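Local coordinates for protein putative alpha-galactosidase (Bacteroides fragilis, PDB 4NZJ) that probably hydrolyses terminal, non-reducing alpha-D-galactose residues from alpha-galactosides, as a glycoside hydrolase of family 27, at residues 260-265 with 304-309; 264-267 with 272-275. One frame throughout, in Å; residues are numbered along the deposited sequence.

Contact 1. Residues 260-265 with 304-309; sequences EPWKWA and APLSEY
The CA atoms of Trp262 and Tyr309, 5.8 Å apart, are the nearest between a loop turn, 260-265, and a loop that ends in a 3-10 turn at 307-309; no hydrogen bond links them. In 260-265 the carbonyl of Pro261 accepts from both Trp264 N and Ala265 N. The Trp262 indole has the largest share. Its CG sits between the backbone N and the carbonyl carbon (chi1 45°), which folds the ring back over Glu260, whose CA lies over one face. On the opposite face Leu306 makes a CH-pi contact, CD2 3.7 Å from the centroid of the five-membered ring and CD1 nearer the six-membered ring. Tyr309 meets the indole at a slant, planes at 48°; Trp262 CD1 lies over the tyrosine face, offset toward its rim, 3.5 Å from Tyr309 CE2, and Glu308 CG covers the opposite face. Tyr309 CD1 touches the Trp262 carbonyl O. Nearer solvent, Lys263 CE touches Tyr309 OH at 3.6 Å. Lys263 NZ forms a salt bridge with Glu260 OE2 at 3.0 Å, while Glu260 OE1 pairs with Arg228. This partly buried aromatic cluster joins two TIM-barrel loops, one before strand 272-274, the other between helix 296-303 and strand 315-317.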
loop_
_atom_site.group_PDB
_atom_site.type_symbol
_atom_site.label_atom_id
_atom_site.label_comp_id
_atom_site.label_asym_id
_atom_site.label_seq_id
_atom_site.Cartn_x
_atom_site.Cartn_y
_atom_site.Cartn_z
ATOM N N GLU A 260 -6.756 14.734 -13.856
ATOM C CA GLU A 260 -7.220 13.373 -14.174
ATOM C C GLU A 260 -6.052 12.402 -14.393
ATOM O O GLU A 260 -5.949 11.775 -15.448
ATOM C CB GLU A 260 -8.105 13.371 -15.430
ATOM C CG GLU A 260 -9.306 14.302 -15.420
ATOM C CD GLU A 260 -10.157 14.137 -16.674
ATOM O OE1 GLU A 260 -9.683 14.463 -17.781
ATOM O OE2 GLU A 260 -11.302 13.665 -16.557
ATOM N N PRO A 261 -5.163 12.268 -13.401
ATOM C CA PRO A 261 -3.995 11.386 -13.548
ATOM C C PRO A 261 -4.355 9.928 -13.832
ATOM O O PRO A 261 -3.551 9.184 -14.399
ATOM C CB PRO A 261 -3.296 11.511 -12.189
ATOM C CG PRO A 261 -4.399 11.873 -11.253
ATOM C CD PRO A 261 -5.249 12.818 -12.038
ATOM N N TRP A 262 -5.545 9.513 -13.422
ATOM C CA TRP A 262 -6.026 8.171 -13.755
ATOM C C TRP A 262 -6.079 7.909 -15.265
ATOM O O TRP A 262 -6.070 6.747 -15.678
ATOM C CB TRP A 262 -7.382 7.886 -13.107
ATOM C CG TRP A 262 -8.390 8.994 -13.214
ATOM C CD1 TRP A 262 -9.339 9.148 -14.175
ATOM C CD2 TRP A 262 -8.561 10.085 -12.301
ATOM N NE1 TRP A 262 -10.086 10.279 -13.930
ATOM C CE2 TRP A 262 -9.624 10.870 -12.783
ATOM C CE3 TRP A 262 -7.912 10.479 -11.128
ATOM C CZ2 TRP A 262 -10.060 12.024 -12.125
ATOM C CZ3 TRP A 262 -8.341 11.625 -10.481
ATOM C CH2 TRP A 262 -9.403 12.385 -10.984
ATOM N N LYS A 263 -6.118 8.968 -16.079
ATOM C CA LYS A 263 -6.122 8.831 -17.539
ATOM C C LYS A 263 -4.738 8.813 -18.193
ATOM O O LYS A 263 -4.626 8.467 -19.364
ATOM C CB LYS A 263 -6.966 9.946 -18.165
ATOM C CG LYS A 263 -8.406 9.894 -17.694
ATOM C CD LYS A 263 -9.327 10.820 -18.456
ATOM C CE LYS A 263 -10.773 10.492 -18.113
ATOM N NZ LYS A 263 -11.726 11.516 -18.613
ATOM N N TRP A 264 -3.691 9.181 -17.457
ATOM C CA TRP A 264 -2.350 9.269 -18.056
ATOM C C TRP A 264 -1.156 8.815 -17.204
ATOM O O TRP A 264 -0.068 8.614 -17.750
ATOM C CB TRP A 264 -2.089 10.701 -18.538
ATOM C CG TRP A 264 -2.237 11.770 -17.484
ATOM C CD1 TRP A 264 -3.323 12.585 -17.297
ATOM C CD2 TRP A 264 -1.264 12.168 -16.504
ATOM N NE1 TRP A 264 -3.086 13.451 -16.258
ATOM C CE2 TRP A 264 -1.831 13.225 -15.760
ATOM C CE3 TRP A 264 0.036 11.743 -16.192
ATOM C CZ2 TRP A 264 -1.153 13.848 -14.707
ATOM C CZ3 TRP A 264 0.710 12.369 -15.150
ATOM C CH2 TRP A 264 0.109 13.409 -14.417
ATOM N N ALA A 265 -1.314 8.679 -15.893
ATOM C CA ALA A 265 -0.150 8.441 -15.030
ATOM C C ALA A 265 0.513 7.104 -15.338
ATOM O O ALA A 265 1.737 7.018 -15.402
ATOM C CB ALA A 265 -0.524 8.532 -13.555
ATOM N N ALA A 304 -14.635 6.530 -5.825
ATOM C CA ALA A 304 -15.697 5.576 -6.211
ATOM C C ALA A 304 -15.849 5.355 -7.717
ATOM O O ALA A 304 -15.901 4.208 -8.157
ATOM C CB ALA A 304 -17.039 5.969 -5.605
ATOM N N PRO A 305 -15.921 6.439 -8.518
ATOM C CA PRO A 305 -16.127 6.202 -9.957
ATOM C C PRO A 305 -14.863 5.884 -10.771
ATOM O O PRO A 305 -14.938 5.802 -12.001
ATOM C CB PRO A 305 -16.751 7.519 -10.435
ATOM C CG PRO A 305 -16.201 8.543 -9.512
ATOM C CD PRO A 305 -16.065 7.866 -8.173
ATOM N N LEU A 306 -13.728 5.682 -10.106
ATOM C CA LEU A 306 -12.446 5.518 -10.801
ATOM C C LEU A 306 -11.939 4.073 -10.925
ATOM O O LEU A 306 -10.807 3.861 -11.357
ATOM C CB LEU A 306 -11.380 6.369 -10.108
ATOM C CG LEU A 306 -11.722 7.851 -9.967
ATOM C CD1 LEU A 306 -10.580 8.571 -9.270
ATOM C CD2 LEU A 306 -12.030 8.482 -11.315
ATOM N N SER A 307 -12.780 3.092 -10.600
ATOM C CA SER A 307 -12.347 1.696 -10.569
ATOM C C SER A 307 -11.750 1.207 -11.894
ATOM O O SER A 307 -10.792 0.441 -11.897
ATOM C CB SER A 307 -13.509 0.791 -10.140
ATOM O OG SER A 307 -14.624 0.948 -10.993
ATOM N N GLU A 308 -12.309 1.645 -13.019
ATOM C CA GLU A 308 -11.842 1.165 -14.329
ATOM C C GLU A 308 -10.380 1.497 -14.635
ATOM O O GLU A 308 -9.757 0.848 -15.469
ATOM C CB GLU A 308 -12.733 1.703 -15.457
ATOM C CG GLU A 308 -12.410 3.131 -15.884
ATOM C CD GLU A 308 -13.482 3.736 -16.780
ATOM O OE1 GLU A 308 -14.553 4.135 -16.259
ATOM O OE2 GLU A 308 -13.242 3.824 -18.008
ATOM N N TYR A 309 -9.834 2.510 -13.967
ATOM C CA TYR A 309 -8.479 2.967 -14.245
ATOM C C TYR A 309 -7.415 2.248 -13.416
ATOM O O TYR A 309 -6.219 2.453 -13.636
ATOM C CB TYR A 309 -8.394 4.472 -14.003
ATOM C CG TYR A 309 -9.407 5.244 -14.808
ATOM C CD1 TYR A 309 -9.230 5.442 -16.174
ATOM C CD2 TYR A 309 -10.555 5.763 -14.213
ATOM C CE1 TYR A 309 -10.165 6.145 -16.921
ATOM C CE2 TYR A 309 -11.492 6.468 -14.953
ATOM C CZ TYR A 309 -11.295 6.649 -16.304
ATOM O OH TYR A 309 -12.219 7.351 -17.048
#

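Contact 2. Residues 264-267 with 272-275; sequences WAKQ and LWRV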
loop_
_atom_site.group_PDB
_atom_site.type_symbol
_atom_site.label_atom_id
_atom_site.label_comp_id
_atom_site.label_asym_id
_atom_site.label_seq_id
_atom_site.Cartn_x
_atom_site.Cartn_y
_atom_site.Cartn_z
ATOM N N TRP A 264 -3.691 9.181 -17.457
ATOM C CA TRP A 264 -2.350 9.269 -18.056
ATOM C C TRP A 264 -1.156 8.815 -17.204
ATOM O O TRP A 264 -0.068 8.614 -17.750
ATOM C CB TRP A 264 -2.089 10.701 -18.538
ATOM C CG TRP A 264 -2.237 11.770 -17.484
ATOM C CD1 TRP A 264 -3.323 12.585 -17.297
ATOM C CD2 TRP A 264 -1.264 12.168 -16.504
ATOM N NE1 TRP A 264 -3.086 13.451 -16.258
ATOM C CE2 TRP A 264 -1.831 13.225 -15.760
ATOM C CE3 TRP A 264 0.036 11.743 -16.192
ATOM C CZ2 TRP A 264 -1.153 13.848 -14.707
ATOM C CZ3 TRP A 264 0.710 12.369 -15.150
ATOM C CH2 TRP A 264 0.109 13.409 -14.417
ATOM N N ALA A 265 -1.314 8.679 -15.893
ATOM C CA ALA A 265 -0.150 8.441 -15.030
ATOM C C ALA A 265 0.513 7.104 -15.338
ATOM O O ALA A 265 1.737 7.018 -15.402
ATOM C CB ALA A 265 -0.524 8.532 -13.555
ATOM N N LYS A 266 -0.289 6.065 -15.542
ATOM C CA LYS A 266 0.283 4.750 -15.835
ATOM C C LYS A 266 1.039 4.785 -17.159
ATOM O O LYS A 266 2.118 4.198 -17.305
ATOM C CB LYS A 266 -0.792 3.669 -15.872
ATOM C CG LYS A 266 -0.197 2.269 -15.841
ATOM C CD LYS A 266 -1.251 1.183 -15.938
ATOM C CE LYS A 266 -0.604 -0.188 -15.819
ATOM N NZ LYS A 266 -1.607 -1.280 -15.920
ATOM N N GLN A 267 0.469 5.507 -18.116
ATOM C CA GLN A 267 1.023 5.621 -19.455
ATOM C C GLN A 267 2.397 6.314 -19.491
ATOM O O GLN A 267 3.220 5.998 -20.353
ATOM C CB GLN A 267 0.002 6.335 -20.355
ATOM C CG GLN A 267 -1.271 5.524 -20.614
ATOM C CD GLN A 267 -2.376 5.636 -19.543
ATOM O OE1 GLN A 267 -2.159 6.062 -18.401
ATOM N NE2 GLN A 267 -3.583 5.233 -19.929
ATOM N N LEU A 272 1.359 4.330 -9.208
ATOM C CA LEU A 272 0.234 4.794 -8.412
ATOM C C LEU A 272 0.164 6.299 -8.562
ATOM O O LEU A 272 1.171 6.944 -8.863
ATOM C CB LEU A 272 0.367 4.414 -6.936
ATOM C CG LEU A 272 1.586 4.886 -6.126
ATOM C CD1 LEU A 272 1.309 4.854 -4.634
ATOM C CD2 LEU A 272 2.819 4.045 -6.437
ATOM N N TRP A 273 -1.022 6.855 -8.365
ATOM C CA TRP A 273 -1.228 8.282 -8.549
ATOM C C TRP A 273 -2.288 8.785 -7.584
ATOM O O TRP A 273 -3.332 8.167 -7.407
ATOM C CB TRP A 273 -1.648 8.594 -9.988
ATOM C CG TRP A 273 -2.699 7.668 -10.486
ATOM C CD1 TRP A 273 -4.052 7.786 -10.320
ATOM C CD2 TRP A 273 -2.486 6.450 -11.202
ATOM N NE1 TRP A 273 -4.693 6.719 -10.897
ATOM C CE2 TRP A 273 -3.755 5.882 -11.446
ATOM C CE3 TRP A 273 -1.345 5.782 -11.665
ATOM C CZ2 TRP A 273 -3.914 4.680 -12.141
ATOM C CZ3 TRP A 273 -1.503 4.586 -12.352
ATOM C CH2 TRP A 273 -2.780 4.049 -12.586
ATOM N N ARG A 274 -2.002 9.916 -6.954
ATOM C CA ARG A 274 -2.954 10.535 -6.053
ATOM C C ARG A 274 -4.192 10.991 -6.831
ATOM O O ARG A 274 -4.083 11.608 -7.894
ATOM C CB ARG A 274 -2.284 11.687 -5.304
ATOM C CG ARG A 274 -1.298 11.213 -4.234
ATOM C CD ARG A 274 -2.004 10.834 -2.937
ATOM N NE ARG A 274 -2.704 12.016 -2.463
ATOM C CZ ARG A 274 -2.132 13.041 -1.827
ATOM N NH1 ARG A 274 -0.851 13.007 -1.463
ATOM N NH2 ARG A 274 -2.867 14.099 -1.531
ATOM N N VAL A 275 -5.369 10.670 -6.305
ATOM C CA VAL A 275 -6.631 11.039 -6.942
ATOM C C VAL A 275 -7.278 12.272 -6.318
ATOM O O VAL A 275 -8.279 12.761 -6.831
ATOM C CB VAL A 275 -7.660 9.878 -6.942
ATOM C CG1 VAL A 275 -7.115 8.692 -7.719
ATOM C CG2 VAL A 275 -8.062 9.473 -5.531
#
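The contact is apolar throughout: Ala265 and Lys266 of the turn at 264-267 meet the Trp273 indole, which reaches out from its strand. Ala265 CB points toward the indole and comes within 3.4 Å of Trp273 CE3, a tight approach that also brings it to 3.7 Å from Trp273 CB. One residue on, Lys266 contributes its CB, 3.7 Å from Trp273 CZ3 and a little farther from Trp273 CH2, so two successive residues of the turn follow the six-membered ring toward its outer end. Both methylene and methyl come in obliquely to the ring. Lys266, with CG trans to N (chi1 -166°), runs fully extended, which takes its ammonium away from the tryptophan.

Polar groups are served elsewhere: no hydrogen bond spans the two segments, but Trp273 NE1 bonds to Asn316 OD1 and Lys266 NZ to the carbonyl of Pro312. Backbone bonds tie 272-275 to Val253 on one neighbouring strand and to Trp315 and Asp317 on the other. The result is a buried contact, with Lys266 at its exposed side, in which a tryptophan of strand 272-274 packs against the loop that leads into it; the strand lies between 250-254 and 315-317 in the parallel eight-stranded sheet of the TIM barrel.

Both contacts draw on the loop between strands 250-254 and 272-274, sharing Trp264 and Ala265, and their centres lie about 7 Å apart. Contact 2 is the more deeply buried: it presses this loop onto a barrel strand through aliphatic carbons against one indole. Contact 1 lies farther out and joins loop to loop, combining paired aromatics with a salt bridge internal to 260-265, toward solvent. The two tryptophans bring them together, Trp262 CA being 3.5 Å from Trp273 NE1, while Tyr309 O packs against Trp273 CZ2. Leu306 likewise reaches Val275. The loop, the strand and the 304-309 turn thus touch one another pairwise, and Asn316 bridges them, accepting from Trp273 NE1 on OD1 and giving ND2 to Leu306 O.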